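Local coordinates for protein putative glycyl-glycine endopeptidase lytM (Ruminococcus gnavus, PDB 3NYY) that probably acts as a metal-dependent endopeptidase of the M23 family, joining a LytM-type N-terminal region to a peptidase domain, at residues A[34-39]-A[83-88]; A[89-94]-A[239-244]. One frame throughout, in Å; residues are numbered along the deposited sequence. Where two conformers were deposited one is given.

Interaction 1: A[34-39]-A[83-88]. With SO4 (sulfate ion), chain F.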
ATOM      1  N   ALA A  34     -16.886  -4.059 -19.758  1.00 22.06           N
ATOM      2  CA  ALA A  34     -18.023  -3.188 -19.966  1.00 19.64           C
ATOM      3  C   ALA A  34     -17.681  -2.131 -20.996  1.00 20.11           C
ATOM      4  O   ALA A  34     -16.642  -1.535 -20.907  1.00 22.49           O
ATOM      5  CB  ALA A  34     -18.419  -2.510 -18.645  1.00 19.74           C
ATOM      6  N   ALA A  35     -18.606  -1.867 -21.917  1.00 21.13           N
ATOM      7  CA  ALA A  35     -18.405  -0.840 -22.926  1.00 22.84           C
ATOM      8  C   ALA A  35     -18.406   0.563 -22.312  1.00 21.42           C
ATOM      9  O   ALA A  35     -17.727   1.455 -22.793  1.00 19.27           O
ATOM     10  CB  ALA A  35     -19.494  -0.937 -23.976  1.00 23.56           C
ATOM     11  N   ASP A  36     -19.194   0.745 -21.257  1.00 18.09           N
ATOM     12  CA  ASP A  36     -19.416   2.076 -20.648  1.00 15.00           C
ATOM     13  C   ASP A  36     -19.265   1.870 -19.148  1.00 14.97           C
ATOM     14  O   ASP A  36     -20.261   1.746 -18.411  1.00 15.04           O
ATOM     15  CB  ASP A  36     -20.805   2.576 -21.039  1.00 15.39           C
ATOM     16  CG  ASP A  36     -21.062   4.038 -20.653  1.00 13.68           C
ATOM     17  OD1 ASP A  36     -20.322   4.638 -19.816  1.00 13.76           O
ATOM     18  OD2 ASP A  36     -22.033   4.580 -21.233  1.00 18.56           O
ATOM     19  N   PRO A  37     -18.013   1.788 -18.680  1.00 14.89           N
ATOM     20  CA  PRO A  37     -17.813   1.437 -17.270  1.00 13.13           C
ATOM     21  C   PRO A  37     -18.323   2.480 -16.301  1.00 12.84           C
ATOM     22  O   PRO A  37     -18.858   2.095 -15.233  1.00 14.06           O
ATOM     23  CB  PRO A  37     -16.297   1.247 -17.158  1.00 15.18           C
ATOM     24  CG  PRO A  37     -15.773   2.115 -18.263  1.00 14.36           C
ATOM     25  CD  PRO A  37     -16.734   1.957 -19.385  1.00 16.45           C
ATOM     26  N   GLY A  38     -18.224   3.768 -16.654  1.00 12.45           N
ATOM     27  CA  GLY A  38     -18.752   4.837 -15.802  1.00 11.04           C
ATOM     28  C   GLY A  38     -20.263   4.692 -15.606  1.00 13.46           C
ATOM     29  O   GLY A  38     -20.798   4.795 -14.477  1.00 11.84           O
ATOM     30  N   ARG A  39     -20.975   4.442 -16.685  1.00 12.16           N
ATOM     31  CA  ARG A  39     -22.412   4.227 -16.591  1.00 12.86           C
ATOM     32  C   ARG A  39     -22.734   3.057 -15.683  1.00 14.25           C
ATOM     33  O   ARG A  39     -23.627   3.169 -14.840  1.00 14.68           O
ATOM     34  CB  ARG A  39     -23.030   3.957 -17.961  1.00 13.72           C
ATOM     35  CG  ARG A  39     -24.533   3.964 -17.945  1.00 12.77           C
ATOM     36  CD  ARG A  39     -25.107   3.315 -19.205  1.00 13.61           C
ATOM     37  NE  ARG A  39     -24.942   1.853 -19.134  1.00 14.78           N
ATOM     38  CZ  ARG A  39     -25.574   0.964 -19.922  1.00 18.87           C
ATOM     39  NH1 ARG A  39     -26.405   1.380 -20.859  1.00 17.14           N
ATOM     40  NH2 ARG A  39     -25.392  -0.338 -19.724  1.00 18.76           N
ATOM     41  N   SER A  83     -20.229  12.498 -13.843  1.00 12.61           N
ATOM     42  CA  SER A  83     -19.177  12.359 -12.849  1.00 11.80           C
ATOM     43  C   SER A  83     -18.554  10.952 -12.873  1.00 12.70           C
ATOM     44  O   SER A  83     -17.322  10.813 -12.837  1.00 11.93           O
ATOM     45  CB  SER A  83     -19.646  12.724 -11.428  1.00 13.25           C
ATOM     46  OG  SER A  83     -20.068  14.084 -11.402  1.00 16.28           O
ATOM     47  N   CYS A  84     -19.400   9.919 -12.958  1.00 11.34           N
ATOM     48  CA  CYS A  84     -18.923   8.538 -13.037  1.00 10.70           C
ATOM     49  C   CYS A  84     -18.080   8.342 -14.305  1.00 10.25           C
ATOM     50  O   CYS A  84     -16.980   7.783 -14.220  1.00 12.16           O
ATOM     51  CB  CYS A  84     -20.068   7.551 -13.029  1.00  9.97           C
ATOM     52  SG  CYS A  84     -21.070   7.577 -11.515  1.00 12.73           S
ATOM     53  N   ARG A  85     -18.573   8.804 -15.451  1.00 10.90           N
ATOM     54  CA  ARG A  85     -17.806   8.655 -16.689  1.00 10.84           C
ATOM     55  C   ARG A  85     -16.508   9.480 -16.695  1.00 11.54           C
ATOM     56  O   ARG A  85     -15.493   9.068 -17.264  1.00 10.49           O
ATOM     57  CB  ARG A  85     -18.671   9.012 -17.893  1.00 11.42           C
ATOM     58  CG  ARG A  85     -19.783   7.988 -18.192  1.00 11.62           C
ATOM     59  CD  ARG A  85     -20.526   8.470 -19.394  1.00 14.99           C
ATOM     60  NE  ARG A  85     -21.541   7.503 -19.781  1.00 14.58           N
ATOM     61  CZ  ARG A  85     -22.822   7.759 -20.019  1.00 15.05           C
ATOM     62  NH1 ARG A  85     -23.322   8.984 -19.938  1.00 16.33           N
ATOM     63  NH2 ARG A  85     -23.630   6.753 -20.367  1.00 15.78           N
ATOM     64  N   ALA A  86     -16.506  10.624 -16.004  1.00 11.28           N
ATOM     65  CA  ALA A  86     -15.296  11.458 -15.941  1.00 11.68           C
ATOM     66  C   ALA A  86     -14.162  10.668 -15.251  1.00 11.55           C
ATOM     67  O   ALA A  86     -13.004  10.818 -15.630  1.00 12.88           O
ATOM     68  CB  ALA A  86     -15.571  12.756 -15.186  1.00 10.05           C
ATOM     69  N   ILE A  87     -14.468   9.853 -14.236  1.00  9.79           N
ATOM     70  CA  ILE A  87     -13.474   9.039 -13.547  1.00  9.49           C
ATOM     71  C   ILE A  87     -13.050   7.827 -14.385  1.00 12.17           C
ATOM     72  O   ILE A  87     -11.869   7.505 -14.460  1.00 12.67           O
ATOM     73  CB  ILE A  87     -13.975   8.574 -12.181  1.00  9.74           C
ATOM     74  CG1 ILE A  87     -14.226   9.780 -11.290  1.00 13.52           C
ATOM     75  CG2 ILE A  87     -13.004   7.595 -11.420  1.00 11.74           C
ATOM     76  CD1 ILE A  87     -15.053   9.410 -10.068  1.00 13.23           C
ATOM     77  N   TRP A  88     -14.037   7.155 -14.975  1.00  9.82           N
ATOM     78  CA  TRP A  88     -13.857   5.791 -15.511  1.00 11.12           C
ATOM     79  C   TRP A  88     -13.637   5.749 -17.013  1.00 11.45           C
ATOM     80  O   TRP A  88     -12.848   4.926 -17.465  1.00 15.02           O
ATOM     81  CB  TRP A  88     -15.044   4.871 -15.150  1.00  9.61           C
ATOM     82  CG  TRP A  88     -15.061   4.544 -13.709  1.00  9.53           C
ATOM     83  CD1 TRP A  88     -15.525   5.342 -12.720  1.00 12.34           C
ATOM     84  CD2 TRP A  88     -14.532   3.367 -13.090  1.00 11.35           C
ATOM     85  NE1 TRP A  88     -15.316   4.715 -11.480  1.00 10.31           N
ATOM     86  CE2 TRP A  88     -14.720   3.506 -11.697  1.00 10.56           C
ATOM     87  CE3 TRP A  88     -13.914   2.216 -13.566  1.00 10.86           C
ATOM     88  CZ2 TRP A  88     -14.310   2.542 -10.792  1.00 11.56           C
ATOM     89  CZ3 TRP A  88     -13.558   1.207 -12.642  1.00 11.28           C
ATOM     90  CH2 TRP A  88     -13.734   1.390 -11.278  1.00 11.84           C
TER
HETATM   91  S   SO4 F 284     -26.823   8.858 -20.831  1.00 39.62           S
HETATM   92  O1  SO4 F 284     -26.142   8.043 -19.819  1.00 48.63           O
HETATM   93  O2  SO4 F 284     -26.065  10.085 -21.049  1.00 45.34           O
HETATM   94  O3  SO4 F 284     -26.924   8.086 -22.053  1.00 46.61           O
HETATM   95  O4  SO4 F 284     -28.134   9.164 -20.251  1.00 44.37           O
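An N-capped helix start, held by an arginine from a second helix, defines this contact in the LytM N-terminal region: Asp-36 caps helix 37-48 and is gripped by Arg-85 near the end of helix 77-88. The guanidinium meets the carboxylate side-on, one nitrogen to each oxygen, with the two planes 27° apart. Arg-85 NE donates to Asp-36 OD1 at 3.1 Å, an almost straight bond along the syn lone pair, while Arg-85 NH2 reaches Asp-36 OD2 at 2.8 Å. Asp-36 OD1 is shared: Arg-39 N, in the first turn, approaches it from above the carboxylate plane at 3.2 Å, and Asn-89 ND2 adds a further donor. Arg-85 turns CG away from its carbonyl carbon (chi1 -70°) and then runs extended from CG to NE, which carries its guanidinium out to the aspartate. The remaining edge holds a sulfate, probably from the crystallisation liquor, whose O1 accepts from Arg-85 NH2 at 2.9 Å and also from NH1; Trp-77 binds the same ion.

Gly-38 lets the helices come close, its CA 4.0 Å from Arg-85 N; a side chain pointing the same way would run into the Arg-85 backbone. Beside it, Trp-88 CB rests 3.7 Å from Gly-38 N and 4.2 Å from Pro-37 CG. Replacing Arg-85 by a leucine would probably leave the Asp-36 carboxylate without its countercharge and its rotation less firmly fixed. One carboxylate thus serves cap and salt bridge together, and the paired charges are likely to keep Asp-36 ionised.

Interaction 2: A[89-94]-A[239-244]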
ATOM      1  N   ASN A  89     -14.302   6.599 -17.793  1.00 11.05           N
ATOM      2  CA  ASN A  89     -14.400   6.356 -19.234  1.00 12.71           C
ATOM      3  C   ASN A  89     -13.228   6.812 -20.098  1.00 11.61           C
ATOM      4  O   ASN A  89     -13.103   6.361 -21.260  1.00 13.58           O
ATOM      5  CB  ASN A  89     -15.711   6.914 -19.788  1.00 11.38           C
ATOM      6  CG  ASN A  89     -16.902   6.046 -19.450  1.00 14.14           C
ATOM      7  OD1 ASN A  89     -16.939   5.405 -18.399  1.00 15.22           O
ATOM      8  ND2 ASN A  89     -17.871   6.000 -20.359  1.00 14.24           N
ATOM      9  N   ASP A  90     -12.404   7.721 -19.570  1.00 11.35           N
ATOM     10  CA  ASP A  90     -11.263   8.253 -20.308  1.00 11.81           C
ATOM     11  C   ASP A  90      -9.970   7.472 -20.082  1.00 11.18           C
ATOM     12  O   ASP A  90      -8.981   7.729 -20.795  1.00 13.22           O
ATOM     13  CB  ASP A  90     -10.992   9.744 -20.015  1.00 11.96           C
ATOM     14  CG  ASP A  90     -12.135  10.664 -20.418  1.00 13.44           C
ATOM     15  OD1 ASP A  90     -13.021  10.272 -21.233  1.00 16.65           O
ATOM     16  OD2 ASP A  90     -12.143  11.808 -19.903  1.00 15.55           O
ATOM     17  N   VAL A  91      -9.943   6.550 -19.127  1.00 11.63           N
ATOM     18  CA  VAL A  91      -8.732   5.813 -18.789  1.00 11.24           C
ATOM     19  C   VAL A  91      -8.507   4.714 -19.793  1.00 11.45           C
ATOM     20  O   VAL A  91      -9.268   3.720 -19.840  1.00 13.71           O
ATOM     21  CB  VAL A  91      -8.823   5.266 -17.353  1.00  9.39           C
ATOM     22  CG1 VAL A  91      -7.648   4.327 -17.004  1.00 11.35           C
ATOM     23  CG2 VAL A  91      -8.859   6.512 -16.347  1.00 11.33           C
ATOM     24  N   LYS A  92      -7.437   4.876 -20.561  1.00 10.24           N
ATOM     25  CA  LYS A  92      -6.973   3.881 -21.547  1.00 11.49           C
ATOM     26  C   LYS A  92      -5.804   3.042 -21.011  1.00 11.24           C
ATOM     27  O   LYS A  92      -5.711   1.865 -21.316  1.00 10.97           O
ATOM     28  CB  LYS A  92      -6.490   4.626 -22.819  1.00 11.68           C
ATOM     29  CG  LYS A  92      -6.031   3.707 -23.925  1.00 13.69           C
ATOM     30  CD  LYS A  92      -5.818   4.404 -25.266  1.00 16.02           C
ATOM     31  CE  LYS A  92      -5.419   3.347 -26.294  1.00 19.64           C
ATOM     32  NZ  LYS A  92      -4.916   4.035 -27.526  1.00 17.89           N
ATOM     33  N   TYR A  93      -4.958   3.636 -20.166  1.00 10.63           N
ATOM     34  CA  TYR A  93      -3.766   2.976 -19.651  1.00 10.51           C
ATOM     35  C   TYR A  93      -3.540   3.219 -18.150  1.00 10.32           C
ATOM     36  O   TYR A  93      -3.911   4.270 -17.607  1.00 11.39           O
ATOM     37  CB  TYR A  93      -2.538   3.484 -20.394  1.00 12.21           C
ATOM     38  CG  TYR A  93      -2.405   3.101 -21.823  1.00 11.89           C
ATOM     39  CD1 TYR A  93      -2.200   1.771 -22.187  1.00 14.04           C
ATOM     40  CD2 TYR A  93      -2.411   4.074 -22.832  1.00 14.49           C
ATOM     41  CE1 TYR A  93      -2.041   1.414 -23.507  1.00 14.49           C
ATOM     42  CE2 TYR A  93      -2.229   3.730 -24.146  1.00 15.23           C
ATOM     43  CZ  TYR A  93      -2.055   2.404 -24.491  1.00 13.84           C
ATOM     44  OH  TYR A  93      -1.833   2.027 -25.819  1.00 16.12           O
ATOM     45  N   PHE A  94      -2.964   2.205 -17.507  1.00 11.11           N
ATOM     46  CA  PHE A  94      -2.343   2.353 -16.195  1.00 11.10           C
ATOM     47  C   PHE A  94      -1.197   3.388 -16.368  1.00 13.39           C
ATOM     48  O   PHE A  94      -0.627   3.509 -17.450  1.00 12.03           O
ATOM     49  CB  PHE A  94      -1.775   0.983 -15.821  1.00 13.08           C
ATOM     50  CG  PHE A  94      -1.382   0.857 -14.371  1.00 11.97           C
ATOM     51  CD1 PHE A  94      -2.347   0.704 -13.389  1.00 13.49           C
ATOM     52  CD2 PHE A  94      -0.041   0.833 -14.007  1.00 12.93           C
ATOM     53  CE1 PHE A  94      -1.999   0.598 -12.079  1.00 14.01           C
ATOM     54  CE2 PHE A  94       0.338   0.720 -12.664  1.00 13.97           C
ATOM     55  CZ  PHE A  94      -0.640   0.628 -11.708  1.00 13.07           C
ATOM     56  N   ARG A 239      -7.115  -0.306 -10.542  1.00 11.29           N
ATOM     57  CA  ARG A 239      -7.253  -1.766 -10.619  1.00 13.16           C
ATOM     58  C   ARG A 239      -7.851  -2.188 -11.931  1.00 14.01           C
ATOM     59  O   ARG A 239      -7.427  -3.176 -12.532  1.00 13.06           O
ATOM     60  CB  ARG A 239      -8.110  -2.306  -9.478  1.00 14.29           C
ATOM     61  CG  ARG A 239      -7.455  -2.200  -8.130  1.00 17.85           C
ATOM     62  CD  ARG A 239      -6.209  -3.024  -8.008  1.00 23.16           C
ATOM     63  NE  ARG A 239      -6.333  -4.403  -8.474  1.00 24.64           N
ATOM     64  CZ  ARG A 239      -6.682  -5.441  -7.726  1.00 31.93           C
ATOM     65  NH1 ARG A 239      -6.999  -5.297  -6.433  1.00 31.32           N
ATOM     66  NH2 ARG A 239      -6.690  -6.655  -8.279  1.00 34.08           N
ATOM     67  N   TYR A 240      -8.822  -1.409 -12.410  1.00 13.23           N
ATOM     68  CA  TYR A 240      -9.464  -1.654 -13.708  1.00 16.10           C
ATOM     69  C   TYR A 240      -8.483  -1.534 -14.874  1.00 14.12           C
ATOM     70  O   TYR A 240      -8.555  -2.326 -15.827  1.00 16.58           O
ATOM     71  CB  TYR A 240     -10.661  -0.703 -13.861  1.00 16.65           C
ATOM     72  CG  TYR A 240     -11.113  -0.340 -15.247  1.00 14.81           C
ATOM     73  CD1 TYR A 240     -12.065  -1.105 -15.905  1.00 16.96           C
ATOM     74  CD2 TYR A 240     -10.635   0.796 -15.865  1.00 12.06           C
ATOM     75  CE1 TYR A 240     -12.507  -0.742 -17.166  1.00 16.21           C
ATOM     76  CE2 TYR A 240     -11.035   1.165 -17.127  1.00 15.98           C
ATOM     77  CZ  TYR A 240     -11.988   0.383 -17.770  1.00 14.79           C
ATOM     78  OH  TYR A 240     -12.401   0.753 -19.026  1.00 15.72           O
ATOM     79  N   ALA A 241      -7.542  -0.608 -14.764  1.00 12.98           N
ATOM     80  CA  ALA A 241      -6.525  -0.395 -15.774  1.00 14.06           C
ATOM     81  C   ALA A 241      -5.236  -1.200 -15.573  1.00 13.91           C
ATOM     82  O   ALA A 241      -4.326  -1.066 -16.373  1.00 13.65           O
ATOM     83  CB  ALA A 241      -6.165   1.094 -15.793  1.00 14.73           C
ATOM     84  N   GLU A 242      -5.206  -2.059 -14.545  0.50 15.45           N
ATOM     85  CA  GLU A 242      -3.990  -2.782 -14.134  0.50 15.31           C
ATOM     86  C   GLU A 242      -3.330  -3.557 -15.266  0.50 15.78           C
ATOM     87  O   GLU A 242      -2.111  -3.534 -15.403  0.50 19.33           O
ATOM     88  CB  GLU A 242      -4.317  -3.752 -12.967  0.50 15.62           C
ATOM     89  CG  GLU A 242      -5.191  -4.959 -13.315  0.50 16.88           C
ATOM     90  CD  GLU A 242      -5.896  -5.569 -12.100  0.50 23.32           C
ATOM     91  OE1 GLU A 242      -5.462  -5.296 -10.948  0.50 18.76           O
ATOM     92  OE2 GLU A 242      -6.894  -6.309 -12.321  0.50 20.10           O
ATOM     93  N   ASN A 243      -4.153  -4.229 -16.062  1.00 16.18           N
ATOM     94  CA  ASN A 243      -3.696  -5.067 -17.180  1.00 21.11           C
ATOM     95  C   ASN A 243      -3.589  -4.302 -18.490  1.00 21.54           C
ATOM     96  O   ASN A 243      -3.364  -4.908 -19.527  1.00 24.37           O
ATOM     97  CB  ASN A 243      -4.593  -6.291 -17.359  1.00 25.87           C
ATOM     98  CG  ASN A 243      -4.522  -7.220 -16.174  1.00 29.70           C
ATOM     99  OD1 ASN A 243      -3.468  -7.338 -15.531  1.00 36.17           O
ATOM    100  ND2 ASN A 243      -5.643  -7.860 -15.853  1.00 38.28           N
ATOM    101  N   ALA A 244      -3.720  -2.977 -18.430  1.00 14.78           N
ATOM    102  CA  ALA A 244      -3.561  -2.095 -19.583  1.00 14.39           C
ATOM    103  C   ALA A 244      -2.299  -1.259 -19.395  1.00 15.29           C
ATOM    104  O   ALA A 244      -2.327  -0.033 -19.246  1.00 15.77           O
ATOM    105  CB  ALA A 244      -4.797  -1.209 -19.769  1.00 14.69           C
TER
HETATM  106  O   HOH W   1     -12.016   3.424 -19.532  1.00 14.81           O
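Phe-94 faces the turn at Ala-241 to Ala-244, while Tyr-93, one residue earlier, points its side chain away from it; the contact packs the loop between helix 77-88 and strand 98-99 against the turn after helix 235-240. One backbone hydrogen bond pins the two together. Phe-94 N donates to Ala-244 O at 2.9 Å, the donor tilted 31° from the carbonyl plane. The same oxygen lies at the edge of the Tyr-93 ring, in its plane and 3.5 Å from Tyr-93 CD1, and it also receives a CA-H...O contact from Tyr-93 CA. Lys-92 CG, of the same segment, lies over one face of that ring, offset toward the rim.

With CG of Phe-94 set opposite the backbone N (chi1 -166°), its ring passes Glu-242 obliquely, Phe-94 CD1 3.9 Å from Glu-242 CA, while Phe-94 CB sits 3.3 Å from Ala-241 O. The methyl of Ala-241 packs 3.8 Å from Val-91 CG1 and comes near Phe-94 N, and that of Ala-244 meets Lys-92 O.

Tyr-240 approaches from the helix end with its ring edge toward Val-91 O. A water bridges the two, donating to Val-91 O at 2.8 Å and accepting from Tyr-240 OH. In the conformer given, Glu-242 OE1 pairs with Arg-239 NE in a salt bridge, and Arg-239 also pairs with Glu-133 of the second subunit.

Small methyls thus let the turn settle close against the 89-94 loop, while Ala-244 O and the bridging water supply polar partners for Phe-94 N and Val-91 O.

How the interactions relate
After three short helices the chain enters helix 37-48, passes through helix 61-71 and returns along helix 77-88, where interaction 1 closes a loop of 43 largely helical residues. Interaction 2 opens at the next residue and closes after a strand-rich course of the chain, at the end of helix 235-240. The two loops therefore follow in series, neither enclosing nor crossing the other. They meet at the join: Asn-89 OD1 accepts from Gly-38 N, and Trp-88 packs on Tyr-240. Together the contacts tie the helical N-terminal region to the helix that follows the main sheet, illustrating how consecutive closures can link two parts of a fold.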